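Local coordinates for protein carbohydrate kinase, pfkB family (Enterococcus faecalis, PDB 3KTN) that probably phosphorylates 2-keto-3-deoxygluconate as a magnesium-binding carbohydrate kinase of the pfkB family, at residues L13-P18 against S89-M94; A42-F47 against Y282-L287; F166-R171 against E206-I211; G254-Q259 against E297-F302. All blocks are in the same frame, centred on the assembly; numbering follows the deposited sequence.

Contact 1: L13-P18 against S89-M94; sequences LRFTPP and SFFAEM
L13, F15, F90 and A92 carry the backbone bonding: F90 N donates to L13 O (2.9 Å), F15 N to F90 O (2.9 Å) and A92 N to F15 O (2.8 Å). The CA-H groups of S89, R14 and F91 lean on the same three oxygens, as parallel neighbours do. The two strands are the inner pair of the four-stranded sheet 28-34, 12-16, 88-93, 101-105, consistent with the lid of ribokinase-type sugar kinases. Its L13, F15, S89 and F91 face meets a second subunit, where F15 stacks on F15 of that chain.

Among the aromatic contacts, the F15 and F91 rings are nearly parallel but slid apart, with centroids 5.0 Å from each other; F15 CD2 sits over one face of F91 near its rim. On the other side of the sheet R14 CB makes a CH-pi contact 4.1 Å from the F90 ring centroid; chi1 of 69° brings the F90 ring over toward R14.

R14 also carries the polar bonds. Its NE bonds T16 OG1 at 2.7 Å within the guanidinium plane, and salt bridges to D316 and to D274, a residue of the magnesium site, hold the outer nitrogens. Packed obliquely against the guanidinium are A92 CB, 3.6 Å from R14 NE, and selenomethionine M94, whose SE lies 3.3 Å from R14 NH2. A water links P17 O to M94 N.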
# COMPACT_ATOMS: atom_id res chain seq x y z
N LEU A 13 -21.70 -0.79 -0.87
CA LEU A 13 -20.27 -0.54 -0.88
C LEU A 13 -19.78 -0.89 0.52
O LEU A 13 -20.37 -0.46 1.50
CB LEU A 13 -19.96 0.94 -1.11
CG LEU A 13 -19.89 1.59 -2.49
CD1 LEU A 13 -20.88 0.98 -3.43
CD2 LEU A 13 -20.14 3.09 -2.33
N ARG A 14 -18.71 -1.68 0.61
CA ARG A 14 -18.13 -2.00 1.91
C ARG A 14 -16.73 -1.40 1.94
O ARG A 14 -15.94 -1.61 1.02
CB ARG A 14 -18.02 -3.51 2.14
CG ARG A 14 -17.22 -3.82 3.41
CD ARG A 14 -17.06 -5.32 3.66
NE ARG A 14 -15.91 -5.58 4.53
CZ ARG A 14 -15.63 -6.77 5.06
NH1 ARG A 14 -16.41 -7.81 4.83
NH2 ARG A 14 -14.55 -6.91 5.84
N PHE A 15 -16.44 -0.64 2.99
CA PHE A 15 -15.14 -0.01 3.14
C PHE A 15 -14.44 -0.68 4.31
O PHE A 15 -14.98 -0.75 5.41
CB PHE A 15 -15.30 1.49 3.42
CG PHE A 15 -15.91 2.25 2.28
CD1 PHE A 15 -15.19 2.46 1.10
CD2 PHE A 15 -17.20 2.76 2.38
CE1 PHE A 15 -15.75 3.18 0.05
CE2 PHE A 15 -17.76 3.49 1.33
CZ PHE A 15 -17.03 3.69 0.16
N THR A 16 -13.23 -1.17 4.09
CA THR A 16 -12.51 -1.86 5.15
C THR A 16 -11.06 -1.41 5.22
O THR A 16 -10.36 -1.40 4.20
CB THR A 16 -12.50 -3.38 4.91
OG1 THR A 16 -13.82 -3.82 4.60
CG2 THR A 16 -11.97 -4.14 6.15
N PRO A 17 -10.60 -1.03 6.41
CA PRO A 17 -9.20 -0.61 6.54
C PRO A 17 -8.39 -1.91 6.43
O PRO A 17 -8.90 -2.99 6.72
CB PRO A 17 -9.12 -0.01 7.95
CG PRO A 17 -10.55 0.38 8.26
CD PRO A 17 -11.35 -0.74 7.65
N PRO A 18 -7.12 -1.84 6.01
CA PRO A 18 -6.38 -3.10 5.92
C PRO A 18 -6.04 -3.74 7.28
O PRO A 18 -6.16 -3.10 8.34
CB PRO A 18 -5.13 -2.72 5.11
CG PRO A 18 -4.97 -1.25 5.37
CD PRO A 18 -6.37 -0.72 5.40
N SER A 89 -23.97 1.93 1.77
CA SER A 89 -22.62 1.52 2.14
C SER A 89 -22.44 1.34 3.63
O SER A 89 -23.29 1.75 4.43
CB SER A 89 -21.61 2.57 1.67
OG SER A 89 -21.75 3.77 2.43
N PHE A 90 -21.33 0.72 4.00
CA PHE A 90 -20.98 0.52 5.39
C PHE A 90 -19.47 0.35 5.55
O PHE A 90 -18.77 -0.04 4.60
CB PHE A 90 -21.73 -0.68 5.98
CG PHE A 90 -21.30 -2.02 5.45
CD1 PHE A 90 -20.33 -2.77 6.11
CD2 PHE A 90 -21.93 -2.58 4.33
CE1 PHE A 90 -19.99 -4.05 5.67
CE2 PHE A 90 -21.59 -3.85 3.89
CZ PHE A 90 -20.62 -4.59 4.56
N PHE A 91 -18.98 0.66 6.73
CA PHE A 91 -17.57 0.53 7.05
C PHE A 91 -17.46 -0.70 7.93
O PHE A 91 -18.34 -0.97 8.75
CB PHE A 91 -17.08 1.76 7.81
CG PHE A 91 -16.98 2.98 6.95
CD1 PHE A 91 -15.76 3.37 6.41
CD2 PHE A 91 -18.12 3.72 6.64
CE1 PHE A 91 -15.67 4.47 5.56
CE2 PHE A 91 -18.04 4.82 5.78
CZ PHE A 91 -16.81 5.20 5.24
N ALA A 92 -16.38 -1.46 7.75
CA ALA A 92 -16.17 -2.65 8.55
C ALA A 92 -14.75 -2.64 9.10
O ALA A 92 -13.78 -2.78 8.36
CB ALA A 92 -16.41 -3.90 7.72
N GLU A 93 -14.63 -2.45 10.41
CA GLU A 93 -13.32 -2.43 11.07
C GLU A 93 -13.16 -3.82 11.67
O GLU A 93 -13.86 -4.17 12.62
CB GLU A 93 -13.31 -1.36 12.17
CG GLU A 93 -13.38 0.07 11.63
CD GLU A 93 -13.66 1.09 12.73
OE1 GLU A 93 -14.85 1.33 13.01
OE2 GLU A 93 -12.69 1.64 13.32
N MSE A 94 -12.23 -4.60 11.12
CA MSE A 94 -12.02 -5.97 11.56
C MSE A 94 -11.50 -6.12 12.99
O MSE A 94 -10.50 -5.51 13.36
CB MSE A 94 -11.09 -6.70 10.59
CG MSE A 94 -11.55 -6.61 9.13
SE MSE A 94 -13.42 -7.12 8.88
CE MSE A 94 -14.25 -5.47 9.17
O HOH W 1 -9.97 -3.31 9.69

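Contact 2: A42-F47 against Y282-L287; sequences ANLAHF and YAAGIL
A284 points its methyl at the end of helix 36-46, with N43 and L44 on it and F47 just past it, and these three side chains close round it from different directions. N43 lies over the methyl, its CB 3.7 Å from A284 CB. Further along, L44 reaches across: with CG anti to its own carbonyl carbon (chi1 -69°), the side chain brings its CD2 end 3.4 Å from A284 O. The other branch meets a leucine, L44 CD1 lying 4.2 Å from L287 CD1. F47 presents its rim instead of a face. A284 O lies near the ring plane, 4.0 Å from F47 CE2, while the same CE2 is 4.3 Å from G285 CA. No hydrogen bond crosses; the fit is by van der Waals contact, partly against the A284 carbonyl, between segments whose axes pass 9.3 Å apart at a crossing angle of -44°. Small residues on 282-287 let the larger side chains of 42-47 settle against bare helix backbone.

Helix 278-291 begins in the GAGD signature of pfkB kinases, and this contact lies farther along it. Its other flanks are also covered: A283, I286 and L287 rest on F198 of strand 196-198, and Y282 and I286 touch strand 237-245 and helix 296-310. F47 meets the rings of Y288 and F302, bringing helix 36-46 into the same helix group.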
# COMPACT_ATOMS: atom_id res chain seq x y z
N ALA A 42 -22.60 -14.60 -6.40
CA ALA A 42 -21.17 -14.70 -6.67
C ALA A 42 -20.68 -16.11 -6.37
O ALA A 42 -19.96 -16.71 -7.17
CB ALA A 42 -20.39 -13.68 -5.82
N ASN A 43 -21.07 -16.64 -5.21
CA ASN A 43 -20.65 -17.98 -4.83
C ASN A 43 -21.25 -19.02 -5.78
O ASN A 43 -20.56 -19.94 -6.21
CB ASN A 43 -21.08 -18.29 -3.39
CG ASN A 43 -20.27 -19.41 -2.78
OD1 ASN A 43 -19.54 -20.12 -3.49
ND2 ASN A 43 -20.39 -19.59 -1.47
N LEU A 44 -22.54 -18.87 -6.10
CA LEU A 44 -23.21 -19.80 -7.01
C LEU A 44 -22.57 -19.74 -8.41
O LEU A 44 -22.46 -20.76 -9.09
CB LEU A 44 -24.71 -19.47 -7.09
CG LEU A 44 -25.50 -19.76 -5.81
CD1 LEU A 44 -26.94 -19.30 -5.96
CD2 LEU A 44 -25.45 -21.26 -5.51
N ALA A 45 -22.15 -18.56 -8.84
CA ALA A 45 -21.50 -18.43 -10.14
C ALA A 45 -20.16 -19.17 -10.08
O ALA A 45 -19.73 -19.79 -11.05
CB ALA A 45 -21.28 -16.96 -10.50
N HIS A 46 -19.50 -19.10 -8.93
CA HIS A 46 -18.23 -19.80 -8.77
C HIS A 46 -18.46 -21.30 -8.71
O HIS A 46 -17.54 -22.09 -8.91
CB HIS A 46 -17.50 -19.32 -7.51
CG HIS A 46 -16.63 -18.12 -7.76
ND1 HIS A 46 -17.15 -16.90 -8.13
CD2 HIS A 46 -15.29 -17.98 -7.76
CE1 HIS A 46 -16.16 -16.05 -8.35
NE2 HIS A 46 -15.02 -16.69 -8.13
N PHE A 47 -19.70 -21.70 -8.41
CA PHE A 47 -20.06 -23.11 -8.37
C PHE A 47 -20.50 -23.50 -9.78
O PHE A 47 -20.97 -24.62 -10.01
CB PHE A 47 -21.19 -23.36 -7.37
CG PHE A 47 -20.76 -23.33 -5.92
CD1 PHE A 47 -19.45 -23.63 -5.56
CD2 PHE A 47 -21.69 -23.06 -4.92
CE1 PHE A 47 -19.06 -23.67 -4.21
CE2 PHE A 47 -21.31 -23.10 -3.57
CZ PHE A 47 -20.00 -23.40 -3.22
N TYR A 282 -23.34 -20.24 3.30
CA TYR A 282 -24.07 -21.43 3.72
C TYR A 282 -25.26 -21.62 2.78
O TYR A 282 -25.50 -22.71 2.26
CB TYR A 282 -24.57 -21.29 5.16
CG TYR A 282 -25.30 -22.53 5.65
CD1 TYR A 282 -24.61 -23.70 5.94
CD2 TYR A 282 -26.70 -22.53 5.79
CE1 TYR A 282 -25.27 -24.85 6.36
CE2 TYR A 282 -27.38 -23.68 6.21
CZ TYR A 282 -26.66 -24.84 6.49
OH TYR A 282 -27.30 -25.98 6.89
N ALA A 283 -26.01 -20.54 2.57
CA ALA A 283 -27.18 -20.58 1.70
C ALA A 283 -26.79 -21.00 0.29
O ALA A 283 -27.49 -21.80 -0.35
CB ALA A 283 -27.85 -19.22 1.67
N ALA A 284 -25.67 -20.49 -0.20
CA ALA A 284 -25.20 -20.84 -1.54
C ALA A 284 -24.93 -22.33 -1.62
O ALA A 284 -25.20 -22.97 -2.64
CB ALA A 284 -23.94 -20.06 -1.90
N GLY A 285 -24.39 -22.89 -0.54
CA GLY A 285 -24.10 -24.30 -0.51
C GLY A 285 -25.38 -25.13 -0.50
O GLY A 285 -25.45 -26.18 -1.14
N ILE A 286 -26.39 -24.65 0.23
CA ILE A 286 -27.67 -25.33 0.31
C ILE A 286 -28.34 -25.31 -1.07
O ILE A 286 -28.78 -26.34 -1.57
CB ILE A 286 -28.62 -24.65 1.33
CG1 ILE A 286 -28.08 -24.82 2.75
CG2 ILE A 286 -30.02 -25.24 1.21
CD1 ILE A 286 -27.77 -26.26 3.16
N LEU A 287 -28.40 -24.12 -1.67
CA LEU A 287 -29.00 -23.99 -2.99
C LEU A 287 -28.28 -24.84 -4.02
O LEU A 287 -28.91 -25.43 -4.90
CB LEU A 287 -29.02 -22.53 -3.44
CG LEU A 287 -29.96 -21.64 -2.63
CD1 LEU A 287 -30.05 -20.25 -3.23
CD2 LEU A 287 -31.33 -22.29 -2.61

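Contact 3: F166-R171 against E206-I211; sequences FDFNYR and ELLGFI. With SO4 (sulfate ion), chain B.
F168 and Y170, on the loop leaving strand 163-167 of the large α/β sheet, receive L207 and L208 from the turn that follows helix 201-206. L207 does most of the work, wedged between the two aromatic side chains. Over one face of Y170 its CB makes a CH-pi contact, 4.2 Å from the ring centroid and 21° off the normal, displaced toward the rim. Y170 CG, anti to its backbone N (chi1 168°), carries the ring out to L207. The two side chains run alongside one another in opposite senses, and L207 CD2 ends 3.7 Å from Y170 CB.

F168 is met at its edge by the two leucines: L207 CD2 lies 4.1 Å from F168 CD1, and L208 CD1 lies 3.8 Å from F168 CZ. E206 CB approaches the Y170 ring obliquely at the exposed border.

R171, next in the chain, turns instead to a sulfate ion, probably from the crystallisation liquor. R171 NE donates to sulfate O1 at 2.6 Å and NH2 to O2 at 3.0 Å, with R108 as a further donor to the ion.

Helix 177-190 lies alongside, its Y187 touching both F168 and L207 and accepting a hydrogen bond from the N169 backbone. L208 also packs on F229 of helix 218-233, while F168 is bonded through its backbone to F198 in the adjoining strand 196-198.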
# COMPACT_ATOMS: atom_id res chain seq x y z
N PHE A 166 -35.88 -17.42 -0.06
CA PHE A 166 -35.98 -16.23 0.77
C PHE A 166 -35.13 -16.36 2.02
O PHE A 166 -35.05 -17.44 2.61
CB PHE A 166 -37.44 -16.02 1.16
CG PHE A 166 -37.67 -14.87 2.10
CD1 PHE A 166 -37.55 -13.56 1.67
CD2 PHE A 166 -38.02 -15.11 3.43
CE1 PHE A 166 -37.77 -12.50 2.54
CE2 PHE A 166 -38.25 -14.06 4.31
CZ PHE A 166 -38.13 -12.76 3.87
N ASP A 167 -34.50 -15.26 2.43
CA ASP A 167 -33.68 -15.28 3.63
C ASP A 167 -34.20 -14.29 4.65
O ASP A 167 -34.52 -13.15 4.32
CB ASP A 167 -32.22 -14.94 3.29
CG ASP A 167 -32.04 -13.49 2.85
OD1 ASP A 167 -31.45 -12.70 3.61
OD2 ASP A 167 -32.50 -13.13 1.75
N PHE A 168 -34.29 -14.74 5.90
CA PHE A 168 -34.72 -13.88 6.99
C PHE A 168 -33.54 -12.94 7.21
O PHE A 168 -32.40 -13.39 7.33
CB PHE A 168 -34.95 -14.70 8.26
CG PHE A 168 -36.30 -15.38 8.34
CD1 PHE A 168 -37.34 -14.81 9.07
CD2 PHE A 168 -36.53 -16.59 7.69
CE1 PHE A 168 -38.58 -15.44 9.16
CE2 PHE A 168 -37.77 -17.23 7.78
CZ PHE A 168 -38.79 -16.65 8.51
N ASN A 169 -33.80 -11.64 7.26
CA ASN A 169 -32.72 -10.68 7.50
C ASN A 169 -33.09 -9.88 8.73
O ASN A 169 -33.01 -8.66 8.73
CB ASN A 169 -32.54 -9.75 6.30
CG ASN A 169 -31.20 -9.05 6.30
OD1 ASN A 169 -31.09 -7.87 5.95
ND2 ASN A 169 -30.16 -9.77 6.69
N TYR A 170 -33.52 -10.59 9.76
CA TYR A 170 -33.94 -9.96 11.01
C TYR A 170 -32.80 -9.88 12.02
O TYR A 170 -32.26 -10.90 12.44
CB TYR A 170 -35.10 -10.74 11.63
CG TYR A 170 -35.42 -10.35 13.06
CD1 TYR A 170 -35.81 -9.05 13.38
CD2 TYR A 170 -35.31 -11.28 14.10
CE1 TYR A 170 -36.10 -8.69 14.70
CE2 TYR A 170 -35.59 -10.93 15.42
CZ TYR A 170 -35.99 -9.64 15.71
OH TYR A 170 -36.27 -9.29 17.01
N ARG A 171 -32.45 -8.66 12.40
CA ARG A 171 -31.39 -8.45 13.38
C ARG A 171 -32.00 -7.77 14.60
O ARG A 171 -32.28 -6.57 14.59
CB ARG A 171 -30.27 -7.60 12.78
CG ARG A 171 -29.55 -8.29 11.64
CD ARG A 171 -28.40 -7.45 11.11
NE ARG A 171 -27.79 -8.03 9.92
CZ ARG A 171 -27.18 -9.21 9.87
NH1 ARG A 171 -27.08 -9.95 10.97
NH2 ARG A 171 -26.66 -9.64 8.73
N GLU A 206 -38.83 -15.27 18.10
CA GLU A 206 -38.72 -13.83 18.34
C GLU A 206 -39.33 -12.91 17.30
O GLU A 206 -39.77 -11.81 17.64
CB GLU A 206 -37.26 -13.44 18.53
CG GLU A 206 -36.66 -13.90 19.84
CD GLU A 206 -35.22 -13.48 19.99
OE1 GLU A 206 -34.92 -12.29 19.76
OE2 GLU A 206 -34.38 -14.35 20.33
N LEU A 207 -39.36 -13.32 16.04
CA LEU A 207 -39.93 -12.46 15.01
C LEU A 207 -41.34 -12.86 14.61
O LEU A 207 -42.24 -12.02 14.58
CB LEU A 207 -39.03 -12.45 13.77
CG LEU A 207 -39.60 -11.63 12.60
CD1 LEU A 207 -39.77 -10.18 13.02
CD2 LEU A 207 -38.68 -11.74 11.40
N LEU A 208 -41.52 -14.14 14.30
CA LEU A 208 -42.82 -14.64 13.88
C LEU A 208 -43.72 -15.01 15.06
O LEU A 208 -44.80 -15.56 14.87
CB LEU A 208 -42.63 -15.84 12.95
CG LEU A 208 -41.83 -15.55 11.68
CD1 LEU A 208 -41.77 -16.81 10.83
CD2 LEU A 208 -42.48 -14.42 10.90
N GLY A 209 -43.27 -14.70 16.26
CA GLY A 209 -44.04 -14.97 17.46
C GLY A 209 -44.46 -16.41 17.73
O GLY A 209 -45.33 -16.64 18.56
N PHE A 210 -43.85 -17.37 17.04
CA PHE A 210 -44.19 -18.77 17.26
C PHE A 210 -43.94 -19.16 18.71
O PHE A 210 -43.08 -18.58 19.38
CB PHE A 210 -43.38 -19.68 16.34
CG PHE A 210 -44.00 -19.89 14.99
CD1 PHE A 210 -44.50 -21.14 14.64
CD2 PHE A 210 -44.07 -18.85 14.07
CE1 PHE A 210 -45.08 -21.35 13.39
CE2 PHE A 210 -44.64 -19.05 12.82
CZ PHE A 210 -45.15 -20.30 12.48
N ILE A 211 -44.69 -20.14 19.19
CA ILE A 211 -44.56 -20.62 20.56
C ILE A 211 -44.23 -22.12 20.54
O ILE A 211 -44.92 -22.91 19.89
CB ILE A 211 -45.86 -20.41 21.38
CG1 ILE A 211 -46.22 -18.92 21.42
CG2 ILE A 211 -45.69 -20.95 22.79
CD1 ILE A 211 -45.23 -18.06 22.18
S SO4 B . -27.76 -6.47 6.65
O1 SO4 B . -28.53 -6.58 7.90
O2 SO4 B . -26.99 -7.70 6.44
O3 SO4 B . -28.68 -6.28 5.51
O4 SO4 B . -26.87 -5.30 6.74

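Contact 4: G254-Q259 against E297-F302; sequences GYLYTQ and EKAVTF
G254 comes nearest V300 (CA to CA 6.0 Å) where strand 254-257 passes 7.8 Å from the axis of helix 297-302, the two running at 149° to each other. This is a helix laid on the antiparallel end of the large sheet of a ribokinase-type α/β fold: strand 250-257 lies between 237-245 and 262-269, and helix 296-310 covers the face bearing L256.

V300 makes the closest approach. Its CG2 is placed opposite the backbone N and drops onto the strand backbone, 3.2 Å from G254 O and 3.7 Å from Y255 N. G254 has no side chain, so the methyl can lie directly against the peptide in this tight spot. Two residues on, L256 aims at the helix as well. Its CG also stands anti to the backbone N (chi1 173°), which carries CD2 to 4.1 Å from A299 CB, while L256 CB and V300 CB stay 4.3 Å apart. L256 thus touches A299 with the end of its side chain and V300 with its base, through purely apolar contacts.

Y255 points away from the helix, and its hydroxyl bonds to G199 O. L256 rests in addition on W237 and A239 of the next strand, and V300 on Q263 of strand 262-269. On the side of the helix turned from the strand, E297 O accepts from T301 N at 3.1 Å and from T301 OG1 at 3.0 Å, the two donors arriving from opposite faces of the carbonyl plane.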
# COMPACT_ATOMS: atom_id res chain seq x y z
N GLY A 254 -24.55 -26.78 10.59
CA GLY A 254 -25.67 -26.45 9.72
C GLY A 254 -26.81 -27.44 9.85
O GLY A 254 -26.59 -28.61 10.16
N TYR A 255 -28.03 -26.97 9.63
CA TYR A 255 -29.20 -27.83 9.69
C TYR A 255 -30.08 -27.58 8.49
O TYR A 255 -30.14 -26.46 7.96
CB TYR A 255 -29.99 -27.60 10.99
CG TYR A 255 -30.35 -26.16 11.24
CD1 TYR A 255 -31.34 -25.53 10.49
CD2 TYR A 255 -29.66 -25.41 12.20
CE1 TYR A 255 -31.64 -24.19 10.69
CE2 TYR A 255 -29.95 -24.07 12.40
CZ TYR A 255 -30.95 -23.47 11.64
OH TYR A 255 -31.24 -22.15 11.84
N LEU A 256 -30.76 -28.64 8.04
CA LEU A 256 -31.64 -28.57 6.89
C LEU A 256 -32.91 -29.38 7.18
O LEU A 256 -32.84 -30.59 7.40
CB LEU A 256 -30.93 -29.13 5.66
CG LEU A 256 -31.70 -29.33 4.35
CD1 LEU A 256 -32.31 -28.01 3.88
CD2 LEU A 256 -30.74 -29.87 3.30
N TYR A 257 -34.05 -28.70 7.18
CA TYR A 257 -35.34 -29.34 7.46
C TYR A 257 -36.27 -29.38 6.26
O TYR A 257 -36.19 -28.55 5.34
CB TYR A 257 -36.10 -28.60 8.56
CG TYR A 257 -35.51 -28.63 9.95
CD1 TYR A 257 -35.91 -29.60 10.88
CD2 TYR A 257 -34.61 -27.66 10.36
CE1 TYR A 257 -35.42 -29.58 12.18
CE2 TYR A 257 -34.11 -27.63 11.66
CZ TYR A 257 -34.52 -28.60 12.56
OH TYR A 257 -34.03 -28.56 13.85
N THR A 258 -37.17 -30.35 6.28
CA THR A 258 -38.22 -30.50 5.28
C THR A 258 -39.41 -30.68 6.22
O THR A 258 -39.24 -30.69 7.44
CB THR A 258 -38.07 -31.77 4.43
OG1 THR A 258 -38.17 -32.92 5.27
CG2 THR A 258 -36.74 -31.78 3.70
N GLN A 259 -40.61 -30.80 5.67
CA GLN A 259 -41.76 -30.98 6.54
C GLN A 259 -41.70 -32.33 7.24
O GLN A 259 -42.27 -32.50 8.32
CB GLN A 259 -43.06 -30.83 5.75
CG GLN A 259 -43.35 -29.38 5.36
CD GLN A 259 -44.62 -29.22 4.56
OE1 GLN A 259 -45.70 -29.63 4.99
NE2 GLN A 259 -44.51 -28.61 3.39
N GLU A 297 -28.33 -34.83 3.69
CA GLU A 297 -27.08 -35.01 4.40
C GLU A 297 -25.90 -34.43 3.62
O GLU A 297 -25.06 -33.72 4.18
CB GLU A 297 -26.82 -36.49 4.68
CG GLU A 297 -25.42 -36.77 5.20
CD GLU A 297 -25.16 -38.24 5.45
OE1 GLU A 297 -25.40 -39.06 4.53
OE2 GLU A 297 -24.71 -38.58 6.57
N LYS A 298 -25.84 -34.74 2.34
CA LYS A 298 -24.76 -34.27 1.48
C LYS A 298 -24.79 -32.75 1.33
O LYS A 298 -23.75 -32.10 1.34
CB LYS A 298 -24.88 -34.94 0.10
CG LYS A 298 -23.72 -34.69 -0.84
CD LYS A 298 -23.96 -35.41 -2.17
CE LYS A 298 -22.78 -35.26 -3.11
NZ LYS A 298 -21.53 -35.81 -2.52
N ALA A 299 -26.00 -32.20 1.20
CA ALA A 299 -26.17 -30.76 1.05
C ALA A 299 -25.78 -29.98 2.30
O ALA A 299 -25.09 -28.97 2.21
CB ALA A 299 -27.61 -30.46 0.68
N VAL A 300 -26.22 -30.46 3.46
CA VAL A 300 -25.92 -29.77 4.71
C VAL A 300 -24.44 -29.87 5.07
O VAL A 300 -23.87 -28.95 5.64
CB VAL A 300 -26.79 -30.31 5.88
CG1 VAL A 300 -26.30 -31.68 6.32
CG2 VAL A 300 -26.76 -29.34 7.04
N THR A 301 -23.81 -30.99 4.72
CA THR A 301 -22.39 -31.17 4.99
C THR A 301 -21.57 -30.23 4.10
O THR A 301 -20.67 -29.54 4.56
CB THR A 301 -21.93 -32.62 4.70
OG1 THR A 301 -22.48 -33.50 5.68
CG2 THR A 301 -20.42 -32.72 4.73
N PHE A 302 -21.91 -30.22 2.81
CA PHE A 302 -21.24 -29.38 1.84
C PHE A 302 -21.39 -27.90 2.21
O PHE A 302 -20.42 -27.15 2.21
CB PHE A 302 -21.84 -29.64 0.46
CG PHE A 302 -21.22 -28.83 -0.64
CD1 PHE A 302 -20.14 -29.32 -1.36
CD2 PHE A 302 -21.73 -27.58 -0.96
CE1 PHE A 302 -19.57 -28.58 -2.39
CE2 PHE A 302 -21.16 -26.83 -1.99
CZ PHE A 302 -20.08 -27.33 -2.71

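Overall arrangement
Contacts 1, 2 and 4 are buried, whereas contact 3 is partly buried and shows an exposed glutamate at its border. Contact 1 belongs to the small four-stranded sheet and alone relies on backbone hydrogen bonding across its segments; the other three are held mainly by apolar side chains. Contacts 2 and 4 are direct neighbours: helices 278-291 and 296-310 follow one another, F47 meets F302, and Y282 OH gives a weak bond to Y255 O. Contacts 3 and 4 reach the same large sheet, their centres 20 Å apart. Contact 1 stands farthest from contact 4, about 32 Å between centres and on opposite sides of the chain's centre.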